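Local coordinates for protein tRNA (guanine(26)-N(2))-dimethyltransferase (Pyrococcus horikoshii, PDB 2YTZ) that probably dimethylates the guanine at position 26 of a number of tRNAs, taking both methyl groups from S-adenosyl-L-methionine, at residues L14-E19 with Y84-R89. Numbering follows the deposited sequence.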
ATOM      1  N   LEU A  14      19.712 -13.694   7.065  1.00 37.82           N
ATOM      2  CA  LEU A  14      21.047 -13.140   6.997  1.00 39.41           C
ATOM      3  C   LEU A  14      21.000 -11.954   6.044  1.00 40.24           C
ATOM      4  O   LEU A  14      20.505 -12.066   4.921  1.00 40.95           O
ATOM      5  CB  LEU A  14      22.034 -14.184   6.470  1.00 40.00           C
ATOM      6  CG  LEU A  14      22.334 -15.367   7.384  1.00 40.09           C
ATOM      7  CD1 LEU A  14      23.192 -16.384   6.643  1.00 40.65           C
ATOM      8  CD2 LEU A  14      23.043 -14.862   8.632  1.00 39.27           C
ATOM      9  N   ILE A  15      21.495 -10.812   6.502  1.00 40.15           N
ATOM     10  CA  ILE A  15      21.519  -9.624   5.669  1.00 40.49           C
ATOM     11  C   ILE A  15      22.951  -9.117   5.612  1.00 43.34           C
ATOM     12  O   ILE A  15      23.690  -9.193   6.598  1.00 42.94           O
ATOM     13  CB  ILE A  15      20.618  -8.507   6.230  1.00 38.19           C
ATOM     14  CG1 ILE A  15      21.194  -7.979   7.548  1.00 37.16           C
ATOM     15  CG2 ILE A  15      19.213  -9.036   6.434  1.00 35.45           C
ATOM     16  CD1 ILE A  15      20.614  -6.650   7.990  1.00 35.41           C
ATOM     17  N   PRO A  16      23.374  -8.610   4.448  1.00 45.05           N
ATOM     18  CA  PRO A  16      24.739  -8.103   4.332  1.00 47.65           C
ATOM     19  C   PRO A  16      24.962  -6.909   5.252  1.00 49.80           C
ATOM     20  O   PRO A  16      24.102  -6.037   5.378  1.00 50.05           O
ATOM     21  CB  PRO A  16      24.843  -7.732   2.856  1.00 47.25           C
ATOM     22  CG  PRO A  16      23.430  -7.381   2.495  1.00 46.77           C
ATOM     23  CD  PRO A  16      22.655  -8.476   3.172  1.00 45.23           C
ATOM     24  N   LYS A  17      26.110  -6.883   5.917  1.00 52.79           N
ATOM     25  CA  LYS A  17      26.416  -5.772   6.795  1.00 56.29           C
ATOM     26  C   LYS A  17      27.118  -4.721   5.958  1.00 57.52           C
ATOM     27  O   LYS A  17      28.114  -5.007   5.297  1.00 57.44           O
ATOM     28  CB  LYS A  17      27.312  -6.214   7.950  1.00 57.80           C
ATOM     29  CG  LYS A  17      27.573  -5.095   8.941  1.00 60.58           C
ATOM     30  CD  LYS A  17      28.048  -5.605  10.288  1.00 62.30           C
ATOM     31  CE  LYS A  17      28.259  -4.440  11.246  1.00 63.82           C
ATOM     32  NZ  LYS A  17      27.064  -3.541  11.310  1.00 63.88           N
ATOM     33  N   ALA A  18      26.580  -3.509   5.970  1.00 59.81           N
ATOM     34  CA  ALA A  18      27.165  -2.427   5.196  1.00 63.17           C
ATOM     35  C   ALA A  18      26.934  -1.084   5.871  1.00 64.73           C
ATOM     36  O   ALA A  18      26.185  -0.986   6.849  1.00 64.83           O
ATOM     37  CB  ALA A  18      26.577  -2.420   3.788  1.00 63.45           C
ATOM     38  N   GLU A  19      27.592  -0.055   5.344  1.00 66.09           N
ATOM     39  CA  GLU A  19      27.471   1.293   5.881  1.00 67.76           C
ATOM     40  C   GLU A  19      25.989   1.648   6.025  1.00 67.67           C
ATOM     41  O   GLU A  19      25.498   1.852   7.135  1.00 69.04           O
ATOM     42  CB  GLU A  19      28.169   2.287   4.947  1.00 69.04           C
ATOM     43  CG  GLU A  19      28.526   3.614   5.601  1.00 71.11           C
ATOM     44  CD  GLU A  19      29.114   4.612   4.614  1.00 71.52           C
ATOM     45  OE1 GLU A  19      29.488   5.726   5.042  1.00 70.82           O
ATOM     46  OE2 GLU A  19      29.196   4.283   3.411  1.00 72.30           O
ATOM     47  N   TYR A  84      19.278 -13.581  -5.255  1.00 28.03           N
ATOM     48  CA  TYR A  84      18.803 -14.937  -5.454  1.00 27.76           C
ATOM     49  C   TYR A  84      19.517 -15.881  -4.502  1.00 29.46           C
ATOM     50  O   TYR A  84      18.889 -16.696  -3.830  1.00 28.94           O
ATOM     51  CB  TYR A  84      19.048 -15.373  -6.897  1.00 26.65           C
ATOM     52  CG  TYR A  84      18.615 -16.793  -7.165  1.00 26.84           C
ATOM     53  CD1 TYR A  84      17.311 -17.200  -6.892  1.00 25.40           C
ATOM     54  CD2 TYR A  84      19.506 -17.736  -7.680  1.00 26.32           C
ATOM     55  CE1 TYR A  84      16.905 -18.503  -7.123  1.00 24.49           C
ATOM     56  CE2 TYR A  84      19.107 -19.048  -7.916  1.00 24.01           C
ATOM     57  CZ  TYR A  84      17.805 -19.423  -7.635  1.00 24.30           C
ATOM     58  OH  TYR A  84      17.396 -20.715  -7.860  1.00 24.86           O
ATOM     59  N   GLU A  85      20.839 -15.762  -4.448  1.00 32.07           N
ATOM     60  CA  GLU A  85      21.646 -16.605  -3.576  1.00 35.93           C
ATOM     61  C   GLU A  85      21.359 -16.405  -2.086  1.00 36.82           C
ATOM     62  O   GLU A  85      21.348 -17.374  -1.317  1.00 37.42           O
ATOM     63  CB  GLU A  85      23.126 -16.373  -3.854  1.00 37.98           C
ATOM     64  CG  GLU A  85      23.578 -16.993  -5.160  1.00 45.58           C
ATOM     65  CD  GLU A  85      25.003 -16.640  -5.505  1.00 49.59           C
ATOM     66  OE1 GLU A  85      25.592 -17.343  -6.355  1.00 53.26           O
ATOM     67  OE2 GLU A  85      25.530 -15.655  -4.935  1.00 51.46           O
ATOM     68  N   LEU A  86      21.126 -15.161  -1.676  1.00 36.10           N
ATOM     69  CA  LEU A  86      20.832 -14.885  -0.277  1.00 35.85           C
ATOM     70  C   LEU A  86      19.408 -15.359   0.047  1.00 35.33           C
ATOM     71  O   LEU A  86      19.113 -15.736   1.180  1.00 33.17           O
ATOM     72  CB  LEU A  86      20.997 -13.392   0.009  1.00 35.80           C
ATOM     73  CG  LEU A  86      20.844 -12.959   1.471  1.00 38.21           C
ATOM     74  CD1 LEU A  86      21.652 -13.883   2.374  1.00 40.38           C
ATOM     75  CD2 LEU A  86      21.299 -11.521   1.631  1.00 35.56           C
ATOM     76  N   MET A  87      18.542 -15.345  -0.964  1.00 35.40           N
ATOM     77  CA  MET A  87      17.158 -15.795  -0.822  1.00 34.59           C
ATOM     78  C   MET A  87      17.138 -17.294  -0.548  1.00 34.14           C
ATOM     79  O   MET A  87      16.483 -17.752   0.393  1.00 33.90           O
ATOM     80  CB  MET A  87      16.370 -15.511  -2.102  1.00 35.75           C
ATOM     81  CG  MET A  87      15.618 -14.197  -2.106  1.00 37.57           C
ATOM     82  SD  MET A  87      15.404 -13.580  -3.787  1.00 40.66           S
ATOM     83  CE  MET A  87      14.063 -14.614  -4.388  1.00 38.69           C
ATOM     84  N   LYS A  88      17.855 -18.050  -1.381  1.00 32.40           N
ATOM     85  CA  LYS A  88      17.930 -19.499  -1.227  1.00 32.02           C
ATOM     86  C   LYS A  88      18.467 -19.857   0.152  1.00 31.72           C
ATOM     87  O   LYS A  88      17.956 -20.756   0.822  1.00 29.89           O
ATOM     88  CB  LYS A  88      18.838 -20.111  -2.298  1.00 31.92           C
ATOM     89  CG  LYS A  88      18.264 -20.011  -3.705  1.00 34.81           C
ATOM     90  CD  LYS A  88      19.031 -20.869  -4.701  1.00 34.32           C
ATOM     91  CE  LYS A  88      20.471 -20.418  -4.832  1.00 35.30           C
ATOM     92  NZ  LYS A  88      21.183 -21.223  -5.861  1.00 37.60           N
ATOM     93  N   ARG A  89      19.499 -19.137   0.572  1.00 31.93           N
ATOM     94  CA  ARG A  89      20.101 -19.387   1.861  1.00 32.49           C
ATOM     95  C   ARG A  89      19.124 -19.101   3.005  1.00 32.67           C
ATOM     96  O   ARG A  89      18.944 -19.935   3.895  1.00 33.15           O
ATOM     97  CB  ARG A  89      21.372 -18.554   2.011  1.00 34.03           C
ATOM     98  CG  ARG A  89      22.206 -18.972   3.193  1.00 38.39           C
ATOM     99  CD  ARG A  89      23.573 -18.348   3.164  1.00 42.48           C
ATOM    100  NE  ARG A  89      24.351 -18.753   4.327  1.00 46.37           N
ATOM    101  CZ  ARG A  89      25.580 -18.323   4.581  1.00 48.93           C
ATOM    102  NH1 ARG A  89      26.218 -18.740   5.665  1.00 51.25           N
ATOM    103  NH2 ARG A  89      26.171 -17.478   3.745  1.00 50.34           N
TER
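Leu-14 and Leu-86 meet where strand 11-16 lies over helix 81-94. The methyl CD1 of Leu-86 approaches the CB of Leu-14 to 4.1 Å, and both of its methyls border the Leu-14 carbonyl oxygen, with CD2 3.4 Å from that O. CG of Leu-86 stands anti to its backbone N (chi1 -175°), which sends the branched end out from the helix to the strand; there CD2 also reaches the ring CD of Pro-16 at 3.7 Å. No hydrogen bond joins the two segments, and the 184 Å² buried between them comes mainly from these leucines. The short axes run nearly antiparallel, at 157°, with a closest approach of 9.3 Å. In fold terms, a two-stranded antiparallel N-terminal sheet, strands 3-8 and 11-16, packs on a helix of the class I SAM-dependent methyltransferase domain. An alanine in place of Leu-86 would remove both methyls and would probably cost Pro-16 CD and Leu-14 CB their apolar contact with the helix, opening a gap between hairpin and helix. At the more exposed margin, CD1 of Leu-14 sits over one face of the Arg-89 guanidinium, 3.5 Å from NE and displaced toward the rim of the group. Arg-89 arrives fully extended from CG to NE, its side chain also touching Leu-3 of the partner strand. One helical turn past Leu-86, Asn-90 OD1 hydrogen-bonds to the backbone N of Leu-14, a polar tie beside the leucine packing.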